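Local coordinates for putative HAD family hydrolase (Streptomyces avermitilis, PDB 3MMZ), which forms the HAD hydrolase-like domain of a longer protein that probably joins an N-acylneuraminate to CTP, giving the CMP-sugar and diphosphate, at residues R104-G109 / W123-A128. Numbering follows the deposited sequence.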
# COMPACT_ATOMS: atom_id res chain seq x y z
N ARG D 104 -22.19 -5.49 -29.77
CA ARG D 104 -22.94 -4.95 -28.63
C ARG D 104 -22.82 -5.88 -27.42
O ARG D 104 -23.67 -5.88 -26.53
CB ARG D 104 -24.40 -4.67 -29.02
CG ARG D 104 -24.55 -3.59 -30.10
CD ARG D 104 -26.01 -3.29 -30.48
NE ARG D 104 -26.82 -3.04 -29.29
CZ ARG D 104 -26.95 -1.86 -28.69
NH1 ARG D 104 -26.32 -0.79 -29.15
NH2 ARG D 104 -27.70 -1.76 -27.60
N VAL D 105 -21.75 -6.66 -27.39
CA VAL D 105 -21.45 -7.53 -26.26
C VAL D 105 -20.27 -6.96 -25.47
O VAL D 105 -19.24 -6.56 -26.04
CB VAL D 105 -21.17 -8.99 -26.71
CG1 VAL D 105 -20.75 -9.87 -25.53
CG2 VAL D 105 -22.42 -9.59 -27.38
N LEU D 106 -20.45 -6.92 -24.16
CA LEU D 106 -19.36 -6.58 -23.25
C LEU D 106 -18.83 -7.87 -22.64
O LEU D 106 -19.57 -8.63 -22.02
CB LEU D 106 -19.88 -5.62 -22.16
CG LEU D 106 -18.84 -4.93 -21.27
CD1 LEU D 106 -19.45 -3.68 -20.65
CD2 LEU D 106 -18.38 -5.89 -20.18
N TYR D 107 -17.54 -8.13 -22.85
CA TYR D 107 -16.92 -9.32 -22.29
C TYR D 107 -15.82 -8.92 -21.33
O TYR D 107 -14.96 -8.13 -21.70
CB TYR D 107 -16.34 -10.22 -23.38
CG TYR D 107 -15.61 -11.44 -22.82
CD1 TYR D 107 -16.31 -12.61 -22.52
CD2 TYR D 107 -14.23 -11.42 -22.60
CE1 TYR D 107 -15.65 -13.74 -22.01
CE2 TYR D 107 -13.56 -12.54 -22.08
CZ TYR D 107 -14.28 -13.70 -21.79
OH TYR D 107 -13.65 -14.81 -21.29
N VAL D 108 -15.82 -9.48 -20.12
CA VAL D 108 -14.81 -9.16 -19.11
C VAL D 108 -13.87 -10.33 -18.90
O VAL D 108 -14.33 -11.45 -18.63
CB VAL D 108 -15.45 -8.82 -17.73
CG1 VAL D 108 -14.44 -8.11 -16.82
CG2 VAL D 108 -16.67 -7.97 -17.92
N GLY D 109 -12.56 -10.08 -18.98
CA GLY D 109 -11.57 -11.14 -18.76
C GLY D 109 -10.29 -10.64 -18.13
O GLY D 109 -10.18 -9.45 -17.80
N TRP D 123 -17.03 -4.77 -26.98
CA TRP D 123 -16.60 -4.12 -25.75
C TRP D 123 -15.80 -5.06 -24.83
O TRP D 123 -16.32 -5.49 -23.79
CB TRP D 123 -17.81 -3.51 -25.03
CG TRP D 123 -18.37 -2.30 -25.73
CD1 TRP D 123 -19.33 -2.28 -26.71
CD2 TRP D 123 -17.99 -0.94 -25.51
NE1 TRP D 123 -19.58 -0.98 -27.10
CE2 TRP D 123 -18.77 -0.14 -26.38
CE3 TRP D 123 -17.07 -0.31 -24.65
CZ2 TRP D 123 -18.65 1.25 -26.42
CZ3 TRP D 123 -16.96 1.08 -24.69
CH2 TRP D 123 -17.74 1.84 -25.57
N PRO D 124 -14.55 -5.39 -25.21
CA PRO D 124 -13.74 -6.21 -24.31
C PRO D 124 -13.26 -5.35 -23.15
O PRO D 124 -12.83 -4.22 -23.37
CB PRO D 124 -12.55 -6.63 -25.18
CG PRO D 124 -12.47 -5.60 -26.27
CD PRO D 124 -13.87 -5.16 -26.51
N VAL D 125 -13.34 -5.89 -21.94
CA VAL D 125 -12.96 -5.16 -20.72
C VAL D 125 -12.00 -6.02 -19.90
O VAL D 125 -12.25 -7.22 -19.66
CB VAL D 125 -14.20 -4.75 -19.86
CG1 VAL D 125 -13.75 -3.98 -18.61
CG2 VAL D 125 -15.20 -3.91 -20.68
N ALA D 126 -10.89 -5.43 -19.49
CA ALA D 126 -9.91 -6.13 -18.68
C ALA D 126 -10.04 -5.64 -17.26
O ALA D 126 -10.20 -4.43 -17.03
CB ALA D 126 -8.48 -5.85 -19.20
N VAL D 127 -9.99 -6.56 -16.29
CA VAL D 127 -9.86 -6.18 -14.88
C VAL D 127 -8.47 -5.59 -14.65
O VAL D 127 -7.54 -5.85 -15.43
CB VAL D 127 -10.17 -7.35 -13.91
CG1 VAL D 127 -11.61 -7.82 -14.10
CG2 VAL D 127 -9.21 -8.52 -14.11
N ALA D 128 -8.33 -4.77 -13.60
CA ALA D 128 -7.08 -4.08 -13.29
C ALA D 128 -5.91 -5.04 -13.13
O ALA D 128 -4.77 -4.70 -13.51
CB ALA D 128 -7.24 -3.22 -12.03
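V105 O takes the backbone N-H of W123, and four more parallel-strand bonds follow, ending where V127 N reaches G109 O at a longer 3.3 Å. One approaches off-axis: Y107 N sits 42° above the carbonyl plane of W123, whereas G109 N meets V125 O almost head-on at 3.0 Å. The tight part lies on the face of L106, V108, W123 and V125. L106 has CG anti to its own N (chi1 -168°), beside the carbonyl carbon, and both CG and CD2 lie 3.8 Å from V125 CG2; CB meets W123 CB at 4.1 Å. Cut back to an alanine, L106 would keep its CB, but a gap would probably open beside V125 CG2. Further along, V108 and V127 cross at about a right angle, CG1 to CG1 3.9 Å. The loose ends are R104 and A128, both partly exposed; A128 packs on R135 of a second subunit. On the other face Y107 OH hydrogen-bonds D114 OD1. In this beta-alpha-beta unit of the Rossmann-like HAD sheet, central strand 105-109 runs beside 14-17, which leads to calcium ligand D18, and 123-126 beside edge strand 140-141; helix 115-120 packs on Y107 and P124, helix 150-159 on V108 and V125.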